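Aspartate aminotransferase, cytoplasmic (Schizosaccharomyces pombe 972h-, PDB 6JPK) catalyses the reversible transfer of an amino group between L-aspartate and 2-oxoglutarate, as a homodimeric, pyridoxal 5'-phosphate-dependent aminotransferase. Local coordinates at residues Ser57-Glu62 and Ala303-Asn308; Lys46-Pro51 and Leu320-Ser325; Ala84-Arg89 and Ala314-Asp319; Gln104-Thr109 and Asn290-Pro295. The protein carries 1 engineered substitution. All coordinates share one frame; numbering follows the deposited sequence.

From the N terminus, residues 46-51 open the widest loop, which contact 2 closes at helix 310-340, after more than 260 intervening residues. Helix 51-62 follows at once and meets helix 297-308 in contact 1. Helix 77-87 then reaches forward to helix 310-340 in contact 3. Contacts 1 and 3, which cross each other along the chain, both lie inside the loop closed by contact 2, and in space they touch where Leu307 and Ile306 pack on Trp316. Contact 4, joining the end of strand 100-106 to the loop before helix 297-308, is nested inside all three others. Contacts 2 and 3 share helix 310-340, so this long helix is tied to two separate early parts of the fold.

Contact 1: residues Ser57-Glu62 and Ala303-Asn308; sequences SKIVEE and AAEILN
Glu305 OE1 takes a weak hydrogen bond from Gln63 NE2, just beyond the 57-62 segment, and touches Val60 CG2 at 3.8 Å. The other carboxylate oxygen faces a methyl as well, with Glu305 OE2 3.9 Å from Ile59 CG2. Nothing across the two helices is a polar bond. The contact is made by aliphatic groups lying against an acidic side chain, and it shows how the carbon part of a glutamate can serve as packing surface while one of its oxygens takes a weak hydrogen bond from a nearby glutamine.

The shape of Glu305 makes this possible. CG stands anti to the backbone N (chi1 -163°) and aims the chain at helix 51-62; a bend at the next bond (chi2 66°) then folds the carboxylate back alongside Val60. As a result Val60 CG2 meets several successive atoms of one side chain, among them Glu305 CB at 3.9 Å and Glu305 CD at 4.1 Å. Val60 and Glu305 lie alongside, pointing opposite ways, whereas Ile59 stands roughly perpendicular to the glutamate. The nearest CA atoms, those of Val60 and Glu305, are 7.4 Å apart.

Neighbours extend the packing: Val60 also touches Phe66 and Arg301, and Glu305 rests on Leu312. The next residue, Glu61, brings its carboxylate close to the like-charged Glu61 of the second subunit. The arrangement is peripheral helix-helix packing between helices 51-62 and 297-308 of the aminotransferase fold, away from the annotated substrate sites.

Contact 2: residues Lys46-Pro51 and Leu320-Ser325; sequences KPWILP and LKTMSS
The indole of Trp48 is carried toward helix 310-340 by a chi1 of -170°, which sets CG trans to the main-chain nitrogen, while a bend at the last torsion of Met323 (chi3 -74°) turns its methyl CE to Leu50. The six-membered ring of Trp48 meets two residues of the helix: CZ3 lies 3.5 Å from Met323 CG, and CH2 lies 3.8 Å from Thr322 CG2. Met323 SD stands at the rim of that ring, 5.2 Å from its centroid, an edge-on Met-aromatic contact. Helix 310-340 is the long helix that in this fold type runs from the large to the small domain, and the loop leading into helix 51-62 leans on it, with Leu50 at the N-cap position. With an alanine at Trp48 the ring is gone, and a gap is likely to open beside Thr322 CG2 and Met323 CG, with the methionine less restrained. Beside the indole, Leu50 also bears on the methionine: Met323 CE comes to 3.2 Å from Leu50 CD1, a very tight approach whose exact value is doubtful. Met323 also touches Tyr40 and Phe225, and its side chain is about 7 Å from that of Lys255, by similarity the lysine that carries the cofactor.

Contact 3: residues Ala84-Arg89 and Ala314-Asp319; sequences AEVLFR and AEWEQD
Val86, in the last turn of helix 77-87, and Glu317, early in helix 310-340, have the nearest CA atoms of the pair, yet these are 11.9 Å apart, so the contact is made by side-chain ends, with Arg89 and Trp316 covering most of the distance. Beyond Leu87 the chain leaves its helix at Phe88, and Arg89 reaches across from there. Its NH2 lies 3.9 Å from Glu317 OE2, a long salt bridge with the oxygen well outside the guanidinium plane, so the attraction is of charge alone, without a directed hydrogen bond. With guanidinium and carboxylate planes 83° apart, a water supplies the directional link: it accepts from Arg89 NH2 at 3.1 Å, lying in plane at the guanidinium edge, and donates to Glu317 OE2 at 2.7 Å. Arg89 NE bonds to Asn231 OD1, and NH1 to a glycerol probably from the crystallisation liquor.

Next to this polar bridge is one loose apolar contact: Val86 CG2 meets the edge of the Trp316 ring, 4.4 Å from CZ3. Trp316 NE1 bonds to Asn256 O, and so links the packing of helices 77-87 and 310-340 to the chain beside Lys255, by similarity the cofactor lysine of the active site.

Contact 4: residues Gln104-Thr109 and Asn290-Pro295; sequences QSVSGT and NTISNP. With PO4 (phosphate ion), chain C.
Strand 100-106 turns sharply into helix 107-127 through an inverse gamma turn centred on Val106, and it runs past the irregular loop 290-295, from which Ile292 and Pro295 point toward it. Gln104 supplies the closest approach. Its side chain is fully extended, CG trans to the backbone N (chi1 178°), and passes obliquely along the pyrrolidine ring of Pro295: Gln104 CD is 3.5 Å from Pro295 CG, and NE2 is 3.6 Å from Pro295 CB. Its OE1 accepts a hydrogen bond from Leu76 N. A serine here would probably leave Leu76 N without this acceptor and open a gap against the proline ring.

Further along, Val106 CG2 rests on Ile292 CD1 at 4.0 Å. Val106 packs on Ile292 of the second subunit too, while Arg263 of that subunit bonds to Ile292 O, so the buried contact sits at the dimer interface.

The helix start that follows holds a phosphate ion, probably from the crystallisation liquor. Gly108 N donates to phosphate O2 at 2.7 Å and Thr109 N to O1 at 2.9 Å, with N-H...O angles of 153° and 151°; the positive helix end would probably favour the anion. Ser107 OG also hydrogen-bonds O2, at a doubtfully short distance. Ser252 OG and Arg263 NH1 of the same chain and Tyr70 OH of the second subunit bond it too. Such a cup, a Ser-Gly-Thr helix start joined by a tyrosine of the partner subunit, is the site that receives the pyridoxal 5'-phosphate phosphate group in aspartate aminotransferases.

Contact 1: residues Ser57-Glu62 and Ala303-Asn308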
loop_
_atom_site.group_PDB
_atom_site.type_symbol
_atom_site.label_atom_id
_atom_site.label_comp_id
_atom_site.label_asym_id
_atom_site.label_seq_id
_atom_site.Cartn_x
_atom_site.Cartn_y
_atom_site.Cartn_z
ATOM N N SER A 57 16.266 -13.122 -4.231
ATOM C CA SER A 57 15.363 -12.796 -5.329
ATOM C C SER A 57 15.638 -13.665 -6.554
ATOM O O SER A 57 14.694 -14.071 -7.239
ATOM C CB SER A 57 15.426 -11.293 -5.671
ATOM O OG SER A 57 16.683 -10.892 -6.161
ATOM N N LYS A 58 16.905 -14.012 -6.811
ATOM C CA LYS A 58 17.215 -14.938 -7.902
ATOM C C LYS A 58 16.624 -16.323 -7.648
ATOM O O LYS A 58 16.085 -16.956 -8.566
ATOM C CB LYS A 58 18.732 -15.050 -8.090
ATOM C CG LYS A 58 19.409 -13.769 -8.589
ATOM C CD LYS A 58 18.897 -13.365 -9.967
ATOM C CE LYS A 58 19.776 -12.282 -10.593
ATOM N NZ LYS A 58 21.196 -12.707 -10.703
ATOM N N ILE A 59 16.750 -16.820 -6.419
ATOM C CA ILE A 59 16.186 -18.119 -6.062
ATOM C C ILE A 59 14.674 -18.108 -6.237
ATOM O O ILE A 59 14.088 -19.044 -6.801
ATOM C CB ILE A 59 16.593 -18.496 -4.622
ATOM C CG1 ILE A 59 18.090 -18.799 -4.563
ATOM C CG2 ILE A 59 15.776 -19.713 -4.114
ATOM C CD1 ILE A 59 18.658 -18.851 -3.141
ATOM N N VAL A 60 14.020 -17.041 -5.776
ATOM C CA VAL A 60 12.558 -16.984 -5.810
ATOM C C VAL A 60 12.051 -16.951 -7.249
ATOM O O VAL A 60 11.067 -17.622 -7.589
ATOM C CB VAL A 60 12.062 -15.780 -4.992
ATOM C CG1 VAL A 60 10.645 -15.385 -5.400
ATOM C CG2 VAL A 60 12.118 -16.117 -3.497
ATOM N N GLU A 61 12.726 -16.209 -8.126
ATOM C CA GLU A 61 12.196 -16.044 -9.475
ATOM C C GLU A 61 12.265 -17.343 -10.272
ATOM O O GLU A 61 11.455 -17.552 -11.179
ATOM C CB GLU A 61 12.932 -14.912 -10.201
ATOM C CG GLU A 61 14.193 -15.329 -10.950
ATOM C CD GLU A 61 15.093 -14.143 -11.281
ATOM O OE1 GLU A 61 14.705 -12.993 -10.963
ATOM O OE2 GLU A 61 16.193 -14.363 -11.845
ATOM N N GLU A 62 13.197 -18.235 -9.931
ATOM C CA GLU A 62 13.334 -19.510 -10.618
ATOM C C GLU A 62 12.434 -20.590 -10.047
ATOM O O GLU A 62 12.356 -21.681 -10.624
ATOM C CB GLU A 62 14.786 -19.992 -10.553
ATOM C CG GLU A 62 15.761 -19.087 -11.271
ATOM C CD GLU A 62 15.711 -19.261 -12.775
ATOM O OE1 GLU A 62 15.314 -20.357 -13.236
ATOM O OE2 GLU A 62 16.067 -18.302 -13.496
ATOM N N ALA A 303 11.847 -11.703 1.592
ATOM C CA ALA A 303 12.080 -11.736 3.029
ATOM C C ALA A 303 11.775 -13.112 3.601
ATOM O O ALA A 303 12.535 -13.633 4.428
ATOM C CB ALA A 303 11.234 -10.653 3.715
ATOM N N ALA A 304 10.669 -13.727 3.164
ATOM C CA ALA A 304 10.352 -15.063 3.652
ATOM C C ALA A 304 11.427 -16.053 3.229
ATOM O O ALA A 304 11.774 -16.962 3.990
ATOM C CB ALA A 304 8.980 -15.515 3.143
ATOM N N GLU A 305 11.980 -15.886 2.026
ATOM C CA GLU A 305 13.011 -16.819 1.571
ATOM C C GLU A 305 14.234 -16.747 2.480
ATOM O O GLU A 305 14.747 -17.775 2.934
ATOM C CB GLU A 305 13.389 -16.525 0.116
ATOM C CG GLU A 305 14.124 -17.653 -0.551
ATOM C CD GLU A 305 13.253 -18.909 -0.723
ATOM O OE1 GLU A 305 11.999 -18.795 -0.790
ATOM O OE2 GLU A 305 13.833 -20.014 -0.779
ATOM N N ILE A 306 14.692 -15.528 2.777
ATOM C CA ILE A 306 15.814 -15.343 3.695
ATOM C C ILE A 306 15.495 -15.921 5.070
ATOM O O ILE A 306 16.259 -16.727 5.619
ATOM C CB ILE A 306 16.176 -13.851 3.792
ATOM C CG1 ILE A 306 16.757 -13.352 2.459
ATOM C CG2 ILE A 306 17.139 -13.615 4.944
ATOM C CD1 ILE A 306 17.128 -11.859 2.480
ATOM N N LEU A 307 14.367 -15.506 5.653
ATOM C CA LEU A 307 14.096 -15.803 7.059
ATOM C C LEU A 307 13.904 -17.296 7.314
ATOM O O LEU A 307 14.222 -17.776 8.405
ATOM C CB LEU A 307 12.875 -15.007 7.531
ATOM C CG LEU A 307 13.118 -13.489 7.577
ATOM C CD1 LEU A 307 11.831 -12.681 7.765
ATOM C CD2 LEU A 307 14.108 -13.162 8.675
ATOM N N ASN A 308 13.409 -18.045 6.333
ATOM C CA ASN A 308 13.145 -19.467 6.524
ATOM C C ASN A 308 14.282 -20.354 6.039
ATOM O O ASN A 308 14.175 -21.577 6.142
ATOM C CB ASN A 308 11.835 -19.854 5.827
ATOM C CG ASN A 308 10.623 -19.256 6.522
ATOM O OD1 ASN A 308 10.436 -19.451 7.718
ATOM N ND2 ASN A 308 9.829 -18.489 5.795
#

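Contact 2: residues Lys46-Pro51 and Leu320-Ser325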
loop_
_atom_site.group_PDB
_atom_site.type_symbol
_atom_site.label_atom_id
_atom_site.label_comp_id
_atom_site.label_asym_id
_atom_site.label_seq_id
_atom_site.Cartn_x
_atom_site.Cartn_y
_atom_site.Cartn_z
ATOM N N LYS A 46 26.681 4.946 -3.034
ATOM C CA LYS A 46 25.673 4.376 -3.932
ATOM C C LYS A 46 24.708 3.476 -3.176
ATOM O O LYS A 46 25.082 2.859 -2.173
ATOM C CB LYS A 46 26.296 3.529 -5.058
ATOM C CG LYS A 46 26.998 4.307 -6.138
ATOM C CD LYS A 46 26.063 5.259 -6.900
ATOM C CE LYS A 46 25.090 4.518 -7.830
ATOM N NZ LYS A 46 25.751 3.827 -8.958
ATOM N N PRO A 47 23.477 3.336 -3.668
ATOM C CA PRO A 47 22.577 2.316 -3.124
ATOM C C PRO A 47 23.252 0.954 -3.156
ATOM O O PRO A 47 24.042 0.652 -4.051
ATOM C CB PRO A 47 21.363 2.379 -4.058
ATOM C CG PRO A 47 21.379 3.806 -4.587
ATOM C CD PRO A 47 22.856 4.092 -4.773
ATOM N N TRP A 48 22.967 0.137 -2.150
ATOM C CA TRP A 48 23.678 -1.119 -1.960
ATOM C C TRP A 48 22.661 -2.234 -1.772
ATOM O O TRP A 48 22.022 -2.318 -0.722
ATOM C CB TRP A 48 24.620 -1.025 -0.757
ATOM C CG TRP A 48 25.571 -2.180 -0.624
ATOM C CD1 TRP A 48 26.624 -2.472 -1.435
ATOM C CD2 TRP A 48 25.560 -3.188 0.401
ATOM N NE1 TRP A 48 27.271 -3.598 -0.987
ATOM C CE2 TRP A 48 26.635 -4.055 0.141
ATOM C CE3 TRP A 48 24.741 -3.437 1.511
ATOM C CZ2 TRP A 48 26.919 -5.160 0.950
ATOM C CZ3 TRP A 48 25.021 -4.532 2.310
ATOM C CH2 TRP A 48 26.104 -5.378 2.025
ATOM N N ILE A 49 22.531 -3.108 -2.767
ATOM C CA ILE A 49 21.665 -4.275 -2.628
ATOM C C ILE A 49 22.398 -5.331 -1.809
ATOM O O ILE A 49 23.543 -5.690 -2.112
ATOM C CB ILE A 49 21.246 -4.818 -4.004
ATOM C CG1 ILE A 49 20.535 -3.734 -4.819
ATOM C CG2 ILE A 49 20.310 -6.028 -3.833
ATOM C CD1 ILE A 49 20.408 -4.084 -6.302
ATOM N N LEU A 50 21.761 -5.815 -0.739
ATOM C CA LEU A 50 22.408 -6.834 0.135
ATOM C C LEU A 50 22.603 -8.135 -0.652
ATOM O O LEU A 50 21.608 -8.626 -1.222
ATOM C CB LEU A 50 21.527 -7.063 1.368
ATOM C CG LEU A 50 21.012 -5.797 2.051
ATOM C CD1 LEU A 50 20.893 -6.002 3.554
ATOM C CD2 LEU A 50 21.914 -4.611 1.745
ATOM N N PRO A 51 23.831 -8.672 -0.685
ATOM C CA PRO A 51 24.062 -9.928 -1.423
ATOM C C PRO A 51 23.037 -11.009 -1.108
ATOM O O PRO A 51 22.564 -11.694 -2.021
ATOM C CB PRO A 51 25.479 -10.330 -0.986
ATOM C CG PRO A 51 26.150 -9.005 -0.651
ATOM C CD PRO A 51 25.054 -8.167 -0.032
ATOM N N LEU A 320 24.066 -7.540 7.374
ATOM C CA LEU A 320 23.774 -6.602 8.462
ATOM C C LEU A 320 25.055 -6.128 9.143
ATOM O O LEU A 320 25.207 -4.937 9.448
ATOM C CB LEU A 320 22.849 -7.263 9.490
ATOM C CG LEU A 320 21.482 -7.684 8.953
ATOM C CD1 LEU A 320 20.703 -8.506 9.975
ATOM C CD2 LEU A 320 20.693 -6.446 8.539
ATOM N N LYS A 321 25.982 -7.052 9.395
ATOM C CA LYS A 321 27.280 -6.677 9.948
ATOM C C LYS A 321 28.013 -5.694 9.041
ATOM O O LYS A 321 28.596 -4.714 9.522
ATOM C CB LYS A 321 28.121 -7.932 10.180
ATOM C CG LYS A 321 29.523 -7.663 10.687
ATOM C CD LYS A 321 30.251 -8.971 10.984
ATOM C CE LYS A 321 31.621 -8.725 11.590
ATOM N NZ LYS A 321 32.457 -9.954 11.523
ATOM N N THR A 322 27.993 -5.938 7.728
ATOM C CA THR A 322 28.627 -5.023 6.782
ATOM C C THR A 322 28.080 -3.609 6.923
ATOM O O THR A 322 28.847 -2.647 7.061
ATOM C CB THR A 322 28.433 -5.517 5.346
ATOM O OG1 THR A 322 29.130 -6.758 5.179
ATOM C CG2 THR A 322 29.003 -4.494 4.350
ATOM N N MET A 323 26.747 -3.468 6.893
ATOM C CA MET A 323 26.131 -2.146 6.941
ATOM C C MET A 323 26.347 -1.485 8.296
ATOM O O MET A 323 26.768 -0.324 8.367
ATOM C CB MET A 323 24.632 -2.235 6.628
ATOM C CG MET A 323 24.299 -2.719 5.204
ATOM S SD MET A 323 22.512 -2.610 4.886
ATOM C CE MET A 323 21.916 -3.992 5.853
ATOM N N SER A 324 26.058 -2.200 9.386
ATOM C CA SER A 324 26.184 -1.575 10.694
ATOM C C SER A 324 27.637 -1.223 10.999
ATOM O O SER A 324 27.903 -0.191 11.620
ATOM C CB SER A 324 25.603 -2.473 11.784
ATOM O OG SER A 324 26.189 -3.759 11.755
ATOM N N SER A 325 28.584 -2.042 10.546
ATOM C CA SER A 325 29.990 -1.735 10.781
ATOM C C SER A 325 30.435 -0.495 10.015
ATOM O O SER A 325 31.232 0.293 10.531
ATOM C CB SER A 325 30.865 -2.928 10.405
ATOM O OG SER A 325 30.578 -3.999 11.283
#

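Contact 3: residues Ala84-Arg89 and Ala314-Asp319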
loop_
_atom_site.group_PDB
_atom_site.type_symbol
_atom_site.label_atom_id
_atom_site.label_comp_id
_atom_site.label_asym_id
_atom_site.label_seq_id
_atom_site.Cartn_x
_atom_site.Cartn_y
_atom_site.Cartn_z
ATOM N N ALA A 84 7.364 -12.322 12.510
ATOM C CA ALA A 84 7.140 -12.369 13.951
ATOM C C ALA A 84 8.231 -13.169 14.657
ATOM O O ALA A 84 8.677 -12.794 15.751
ATOM C CB ALA A 84 5.767 -12.975 14.240
ATOM N N GLU A 85 8.649 -14.291 14.070
ATOM C CA GLU A 85 9.656 -15.118 14.724
ATOM C C GLU A 85 10.968 -14.360 14.915
ATOM O O GLU A 85 11.606 -14.474 15.971
ATOM C CB GLU A 85 9.886 -16.409 13.927
ATOM C CG GLU A 85 8.701 -17.362 14.013
ATOM C CD GLU A 85 8.834 -18.610 13.140
ATOM O OE1 GLU A 85 8.342 -19.681 13.568
ATOM O OE2 GLU A 85 9.411 -18.525 12.031
ATOM N N VAL A 86 11.384 -13.567 13.919
ATOM C CA VAL A 86 12.685 -12.909 14.049
ATOM C C VAL A 86 12.632 -11.798 15.108
ATOM O O VAL A 86 13.655 -11.483 15.731
ATOM C CB VAL A 86 13.185 -12.393 12.682
ATOM C CG1 VAL A 86 12.369 -11.196 12.205
ATOM C CG2 VAL A 86 14.695 -12.037 12.743
ATOM N N LEU A 87 11.440 -11.224 15.360
ATOM C CA LEU A 87 11.276 -10.242 16.439
ATOM C C LEU A 87 11.384 -10.885 17.813
ATOM O O LEU A 87 11.868 -10.255 18.758
ATOM C CB LEU A 87 9.910 -9.556 16.346
ATOM C CG LEU A 87 9.652 -8.577 15.209
ATOM C CD1 LEU A 87 8.215 -8.068 15.273
ATOM C CD2 LEU A 87 10.659 -7.425 15.268
ATOM N N PHE A 88 10.883 -12.111 17.955
ATOM C CA PHE A 88 10.656 -12.750 19.241
ATOM C C PHE A 88 11.426 -14.061 19.352
ATOM O O PHE A 88 10.921 -15.051 19.890
ATOM C CB PHE A 88 9.160 -12.992 19.472
ATOM C CG PHE A 88 8.339 -11.714 19.580
ATOM C CD1 PHE A 88 8.550 -10.823 20.628
ATOM C CD2 PHE A 88 7.366 -11.416 18.643
ATOM C CE1 PHE A 88 7.805 -9.644 20.738
ATOM C CE2 PHE A 88 6.615 -10.241 18.744
ATOM C CZ PHE A 88 6.842 -9.354 19.791
ATOM N N ARG A 89 12.667 -14.085 18.871
ATOM C CA ARG A 89 13.457 -15.309 19.004
ATOM C C ARG A 89 13.580 -15.783 20.453
ATOM O O ARG A 89 13.471 -17.003 20.679
ATOM C CB ARG A 89 14.836 -15.128 18.337
ATOM C CG ARG A 89 14.750 -14.701 16.849
ATOM C CD ARG A 89 15.842 -15.325 15.958
ATOM N NE ARG A 89 17.158 -14.736 16.194
ATOM C CZ ARG A 89 18.309 -15.247 15.760
ATOM N NH1 ARG A 89 18.325 -16.378 15.058
ATOM N NH2 ARG A 89 19.450 -14.627 16.038
ATOM N N ALA A 314 21.933 -16.743 7.694
ATOM C CA ALA A 314 23.300 -16.470 8.129
ATOM C C ALA A 314 23.996 -15.477 7.202
ATOM O O ALA A 314 24.767 -14.625 7.659
ATOM C CB ALA A 314 24.101 -17.774 8.204
ATOM N N GLU A 315 23.765 -15.591 5.892
ATOM C CA GLU A 315 24.377 -14.647 4.961
ATOM C C GLU A 315 23.776 -13.258 5.115
ATOM O O GLU A 315 24.488 -12.254 5.010
ATOM C CB GLU A 315 24.233 -15.166 3.530
ATOM C CG GLU A 315 25.035 -16.476 3.335
ATOM C CD GLU A 315 24.737 -17.201 2.038
ATOM O OE1 GLU A 315 24.178 -16.571 1.120
ATOM O OE2 GLU A 315 25.092 -18.407 1.933
ATOM N N TRP A 316 22.470 -13.180 5.380
ATOM C CA TRP A 316 21.856 -11.888 5.672
ATOM C C TRP A 316 22.495 -11.249 6.901
ATOM O O TRP A 316 22.763 -10.039 6.907
ATOM C CB TRP A 316 20.345 -12.054 5.852
ATOM C CG TRP A 316 19.599 -10.798 6.256
ATOM C CD1 TRP A 316 19.701 -9.549 5.690
ATOM C CD2 TRP A 316 18.614 -10.683 7.300
ATOM N NE1 TRP A 316 18.847 -8.667 6.330
ATOM C CE2 TRP A 316 18.173 -9.339 7.317
ATOM C CE3 TRP A 316 18.069 -11.588 8.223
ATOM C CZ2 TRP A 316 17.204 -8.877 8.218
ATOM C CZ3 TRP A 316 17.104 -11.119 9.130
ATOM C CH2 TRP A 316 16.693 -9.775 9.118
ATOM N N GLU A 317 22.768 -12.045 7.943
ATOM C CA GLU A 317 23.412 -11.497 9.139
ATOM C C GLU A 317 24.793 -10.935 8.822
ATOM O O GLU A 317 25.204 -9.921 9.406
ATOM C CB GLU A 317 23.516 -12.562 10.236
ATOM C CG GLU A 317 22.190 -12.826 10.962
ATOM C CD GLU A 317 22.321 -13.919 12.013
ATOM O OE1 GLU A 317 22.926 -14.979 11.703
ATOM O OE2 GLU A 317 21.829 -13.709 13.148
ATOM N N GLN A 318 25.528 -11.581 7.906
ATOM C CA GLN A 318 26.772 -10.993 7.409
ATOM C C GLN A 318 26.529 -9.643 6.734
ATOM O O GLN A 318 27.318 -8.708 6.910
ATOM C CB GLN A 318 27.472 -11.948 6.436
ATOM C CG GLN A 318 28.138 -13.117 7.119
ATOM C CD GLN A 318 29.002 -12.668 8.284
ATOM O OE1 GLN A 318 29.946 -11.888 8.113
ATOM N NE2 GLN A 318 28.665 -13.138 9.486
ATOM N N ASP A 319 25.472 -9.528 5.926
ATOM C CA ASP A 319 25.169 -8.243 5.292
ATOM C C ASP A 319 24.813 -7.170 6.328
ATOM O O ASP A 319 25.188 -6.002 6.172
ATOM C CB ASP A 319 24.027 -8.392 4.282
ATOM C CG ASP A 319 24.349 -9.371 3.132
ATOM O OD1 ASP A 319 25.524 -9.760 2.933
ATOM O OD2 ASP A 319 23.401 -9.749 2.411
HETATM O O HOH W 1 22.188 -15.652 14.969
#

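Contact 4: residues Gln104-Thr109 and Asn290-Pro295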
loop_
_atom_site.group_PDB
_atom_site.type_symbol
_atom_site.label_atom_id
_atom_site.label_comp_id
_atom_site.label_asym_id
_atom_site.label_seq_id
_atom_site.Cartn_x
_atom_site.Cartn_y
_atom_site.Cartn_z
ATOM N N GLN A 104 0.789 -8.415 7.154
ATOM C CA GLN A 104 1.739 -7.834 6.213
ATOM C C GLN A 104 1.209 -6.479 5.771
ATOM O O GLN A 104 0.019 -6.329 5.476
ATOM C CB GLN A 104 1.947 -8.759 5.018
ATOM C CG GLN A 104 2.894 -8.212 3.958
ATOM C CD GLN A 104 2.994 -9.133 2.761
ATOM O OE1 GLN A 104 2.753 -10.351 2.863
ATOM N NE2 GLN A 104 3.357 -8.561 1.614
ATOM N N SER A 105 2.085 -5.483 5.763
ATOM C CA SER A 105 1.704 -4.097 5.547
ATOM C C SER A 105 2.577 -3.482 4.460
ATOM O O SER A 105 3.600 -4.047 4.050
ATOM C CB SER A 105 1.836 -3.286 6.844
ATOM O OG SER A 105 3.161 -3.371 7.349
ATOM N N VAL A 106 2.169 -2.300 4.009
ATOM C CA VAL A 106 2.963 -1.533 3.059
ATOM C C VAL A 106 4.089 -0.895 3.863
ATOM O O VAL A 106 4.038 0.297 4.196
ATOM C CB VAL A 106 2.113 -0.479 2.328
ATOM C CG1 VAL A 106 2.937 0.241 1.262
ATOM C CG2 VAL A 106 0.883 -1.130 1.697
ATOM N N SER A 107 5.085 -1.713 4.210
ATOM C CA SER A 107 6.259 -1.342 4.994
ATOM C C SER A 107 5.890 -0.807 6.374
ATOM O O SER A 107 4.769 -1.026 6.858
ATOM C CB SER A 107 7.113 -0.322 4.237
ATOM O OG SER A 107 8.501 -0.509 4.513
ATOM N N GLY A 108 6.838 -0.126 7.022
ATOM C CA GLY A 108 6.606 0.340 8.383
ATOM C C GLY A 108 5.514 1.393 8.475
ATOM O O GLY A 108 4.742 1.417 9.439
ATOM N N THR A 109 5.433 2.283 7.486
ATOM C CA THR A 109 4.413 3.331 7.548
ATOM C C THR A 109 3.014 2.730 7.497
ATOM O O THR A 109 2.133 3.112 8.277
ATOM C CB THR A 109 4.608 4.334 6.417
ATOM O OG1 THR A 109 5.914 4.903 6.530
ATOM C CG2 THR A 109 3.564 5.458 6.517
ATOM N N ASN A 290 -10.290 -2.394 2.989
ATOM C CA ASN A 290 -10.866 -1.140 2.534
ATOM C C ASN A 290 -9.828 -0.054 2.293
ATOM O O ASN A 290 -10.202 1.094 2.036
ATOM C CB ASN A 290 -11.913 -0.658 3.541
ATOM C CG ASN A 290 -13.160 -1.516 3.509
ATOM O OD1 ASN A 290 -13.960 -1.415 2.582
ATOM N ND2 ASN A 290 -13.302 -2.407 4.488
ATOM N N THR A 291 -8.540 -0.380 2.381
ATOM C CA THR A 291 -7.464 0.542 2.032
ATOM C C THR A 291 -6.645 0.041 0.854
ATOM O O THR A 291 -6.420 0.791 -0.100
ATOM C CB THR A 291 -6.516 0.775 3.232
ATOM O OG1 THR A 291 -6.116 -0.492 3.779
ATOM C CG2 THR A 291 -7.184 1.628 4.327
ATOM N N ILE A 292 -6.176 -1.204 0.897
ATOM C CA ILE A 292 -5.240 -1.688 -0.116
ATOM C C ILE A 292 -5.709 -3.015 -0.695
ATOM O O ILE A 292 -5.161 -3.481 -1.700
ATOM C CB ILE A 292 -3.820 -1.834 0.458
ATOM C CG1 ILE A 292 -3.778 -2.935 1.523
ATOM C CG2 ILE A 292 -3.299 -0.477 0.994
ATOM C CD1 ILE A 292 -2.361 -3.381 1.888
ATOM N N SER A 293 -6.696 -3.639 -0.042
ATOM C CA SER A 293 -7.228 -4.954 -0.395
ATOM C C SER A 293 -6.277 -6.078 0.035
ATOM O O SER A 293 -6.681 -6.973 0.789
ATOM C CB SER A 293 -7.535 -5.021 -1.897
ATOM O OG SER A 293 -8.365 -6.116 -2.209
ATOM N N ASN A 294 -5.025 -6.052 -0.425
ATOM C CA ASN A 294 -4.020 -7.037 -0.030
ATOM C C ASN A 294 -2.636 -6.459 -0.332
ATOM O O ASN A 294 -2.516 -5.512 -1.124
ATOM C CB ASN A 294 -4.239 -8.397 -0.738
ATOM C CG ASN A 294 -4.524 -8.263 -2.236
ATOM O OD1 ASN A 294 -3.611 -8.057 -3.043
ATOM N ND2 ASN A 294 -5.785 -8.411 -2.611
ATOM N N PRO A 295 -1.586 -6.960 0.322
ATOM C CA PRO A 295 -0.283 -6.268 0.293
ATOM C C PRO A 295 0.610 -6.767 -0.836
ATOM O O PRO A 295 0.372 -7.849 -1.399
ATOM C CB PRO A 295 0.307 -6.606 1.674
ATOM C CG PRO A 295 -0.221 -8.000 1.952
ATOM C CD PRO A 295 -1.622 -8.013 1.366
HETATM P P PO4 C . 8.961 2.560 5.832
HETATM O O1 PO4 C . 7.520 2.984 5.634
HETATM O O2 PO4 C . 9.064 1.093 6.182
HETATM O O3 PO4 C . 9.708 2.851 4.546
HETATM O O4 PO4 C . 9.623 3.330 6.949
#